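Local coordinates for regulatory protein of LacI family (Chloroflexus aggregans, PDB 3BBL) that probably regulates transcription as a LacI-family DNA-binding repressor or activator whose periplasmic-binding-protein-like core senses a small-molecule effector, at residues A129-P134 and Y162-E167. Residues are numbered along the deposited sequence; the frame is centred on the assembly and turned at random.
Sequences AILAWP and YILRGE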
loop_
_atom_site.group_PDB
_atom_site.type_symbol
_atom_site.label_atom_id
_atom_site.label_comp_id
_atom_site.label_asym_id
_atom_site.label_seq_id
_atom_site.Cartn_x
_atom_site.Cartn_y
_atom_site.Cartn_z
ATOM N N ALA A 129 -3.574 -18.629 21.084
ATOM C CA ALA A 129 -2.288 -18.879 20.476
ATOM C C ALA A 129 -1.811 -17.622 19.748
ATOM O O ALA A 129 -2.581 -16.671 19.540
ATOM C CB ALA A 129 -2.408 -20.046 19.497
ATOM N N ILE A 130 -0.542 -17.629 19.353
ATOM C CA ILE A 130 0.019 -16.494 18.635
ATOM C C ILE A 130 0.986 -16.912 17.523
ATOM O O ILE A 130 1.808 -17.820 17.687
ATOM C CB ILE A 130 0.745 -15.525 19.620
ATOM C CG1 ILE A 130 1.237 -14.285 18.871
ATOM C CG2 ILE A 130 1.890 -16.258 20.340
ATOM C CD1 ILE A 130 1.866 -13.243 19.779
ATOM N N LEU A 131 0.851 -16.251 16.383
ATOM C CA LEU A 131 1.716 -16.488 15.241
ATOM C C LEU A 131 2.755 -15.372 15.339
ATOM O O LEU A 131 2.499 -14.224 14.988
ATOM C CB LEU A 131 0.905 -16.395 13.948
ATOM C CG LEU A 131 -0.318 -17.323 13.938
ATOM C CD1 LEU A 131 -0.950 -17.333 12.552
ATOM C CD2 LEU A 131 0.093 -18.728 14.349
ATOM N N ALA A 132 3.928 -15.720 15.848
ATOM C CA ALA A 132 4.994 -14.751 16.058
ATOM C C ALA A 132 6.147 -14.845 15.061
ATOM O O ALA A 132 6.144 -15.681 14.152
ATOM C CB ALA A 132 5.518 -14.893 17.479
ATOM N N TRP A 133 7.142 -13.985 15.256
ATOM C CA TRP A 133 8.305 -13.928 14.381
ATOM C C TRP A 133 9.556 -14.498 15.047
ATOM O O TRP A 133 9.548 -14.811 16.235
ATOM C CB TRP A 133 8.561 -12.473 13.963
ATOM C CG TRP A 133 7.456 -11.855 13.176
ATOM C CD1 TRP A 133 6.479 -12.507 12.487
ATOM C CD2 TRP A 133 7.240 -10.454 12.947
ATOM N NE1 TRP A 133 5.667 -11.606 11.845
ATOM C CE2 TRP A 133 6.110 -10.339 12.110
ATOM C CE3 TRP A 133 7.894 -9.289 13.368
ATOM C CZ2 TRP A 133 5.616 -9.099 11.681
ATOM C CZ3 TRP A 133 7.401 -8.057 12.942
ATOM C CH2 TRP A 133 6.273 -7.974 12.107
ATOM N N PRO A 134 10.655 -14.634 14.283
ATOM C CA PRO A 134 11.913 -15.168 14.821
ATOM C C PRO A 134 12.434 -14.348 15.995
ATOM O O PRO A 134 12.064 -13.188 16.158
ATOM C CB PRO A 134 12.846 -15.121 13.617
ATOM C CG PRO A 134 11.919 -15.338 12.472
ATOM C CD PRO A 134 10.763 -14.435 12.826
ATOM N N TYR A 162 1.649 -23.264 21.559
ATOM C CA TYR A 162 0.802 -22.162 21.091
ATOM C C TYR A 162 1.590 -20.944 20.613
ATOM O O TYR A 162 1.001 -19.925 20.254
ATOM C CB TYR A 162 -0.133 -21.690 22.196
ATOM C CG TYR A 162 -1.361 -22.520 22.402
ATOM C CD1 TYR A 162 -2.320 -22.123 23.334
ATOM C CD2 TYR A 162 -1.586 -23.690 21.666
ATOM C CE1 TYR A 162 -3.480 -22.863 23.536
ATOM C CE2 TYR A 162 -2.752 -24.442 21.855
ATOM C CZ TYR A 162 -3.692 -24.018 22.793
ATOM O OH TYR A 162 -4.860 -24.698 22.977
ATOM N N ILE A 163 2.914 -21.031 20.640
ATOM C CA ILE A 163 3.741 -19.921 20.201
ATOM C C ILE A 163 4.534 -20.402 19.009
ATOM O O ILE A 163 5.536 -21.084 19.159
ATOM C CB ILE A 163 4.700 -19.463 21.322
ATOM C CG1 ILE A 163 3.889 -19.016 22.532
ATOM C CG2 ILE A 163 5.574 -18.313 20.835
ATOM C CD1 ILE A 163 4.732 -18.583 23.707
ATOM N N LEU A 164 4.074 -20.050 17.818
ATOM C CA LEU A 164 4.744 -20.481 16.600
ATOM C C LEU A 164 5.471 -19.302 15.954
ATOM O O LEU A 164 4.873 -18.267 15.678
ATOM C CB LEU A 164 3.714 -21.086 15.637
ATOM C CG LEU A 164 2.744 -22.093 16.283
ATOM C CD1 LEU A 164 1.806 -22.640 15.234
ATOM C CD2 LEU A 164 3.515 -23.235 16.935
ATOM N N ARG A 165 6.769 -19.465 15.728
ATOM C CA ARG A 165 7.594 -18.416 15.140
ATOM C C ARG A 165 7.926 -18.690 13.683
ATOM O O ARG A 165 8.249 -19.813 13.311
ATOM C CB ARG A 165 8.890 -18.284 15.931
ATOM C CG ARG A 165 8.715 -17.872 17.374
ATOM C CD ARG A 165 10.046 -18.015 18.081
ATOM N NE ARG A 165 10.039 -17.538 19.458
ATOM C CZ ARG A 165 10.139 -16.264 19.809
ATOM N NH1 ARG A 165 10.248 -15.319 18.881
ATOM N NH2 ARG A 165 10.152 -15.941 21.095
ATOM N N GLY A 166 7.862 -17.644 12.866
ATOM C CA GLY A 166 8.147 -17.782 11.453
ATOM C C GLY A 166 8.007 -16.464 10.711
ATOM O O GLY A 166 7.749 -15.415 11.311
ATOM N N GLU A 167 8.181 -16.516 9.397
ATOM C CA GLU A 167 8.065 -15.328 8.564
ATOM C C GLU A 167 6.631 -14.808 8.510
ATOM O O GLU A 167 5.673 -15.583 8.449
ATOM C CB GLU A 167 8.543 -15.641 7.151
ATOM C CG GLU A 167 9.979 -16.108 7.101
ATOM C CD GLU A 167 10.939 -15.071 7.658
ATOM O OE1 GLU A 167 11.968 -15.468 8.254
ATOM O OE2 GLU A 167 10.667 -13.857 7.496
HETATM O O HOH W 1 10.522 -12.263 17.922
#
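Ile130, Leu131 and Ala132 pair in parallel with Ile163, Leu164 and Arg165, the axes of the two short strands approaching to 4.7 Å and 12° from exact alignment. Four backbone bonds form the ladder: Ile130 N donates to Tyr162 O, Leu164 N to Ile130 O, Ala132 N to Leu164 O at 2.7 Å, and Gly166 N to Ala132 O. Arg165 CA adds a CA-H...O contact to the last of these oxygens, Ala132 O. On one face, Ile130 CG2 meets Ile163 CG1 at 4.1 Å; on the other, Leu131 CD2 faces Leu164 CD1 more loosely, and both leucines touch Met176 of helix 170-181. Arg165 turns its CG away from the carbonyl carbon (chi1 -62°) and runs extended to NE, laying CB and CG against Trp133 O while NH1 donates to that oxygen at 2.8 Å. Replacing Arg165 with an alanine would probably leave Trp133 O without this donor and the turn after strand 128-132 less firmly held. Gly166 O, in turn, lies 3.4 Å from Trp133 CD1 and 3.5 Å from Pro134 CD. This is the right-handed beta-alpha-beta crossover through helix 138-153, which places 163-165 at the edge of the sheet within this chain; main-chain bonds fix the register, and the Arg165 side chain and Gly166 extend the contact past the strand end.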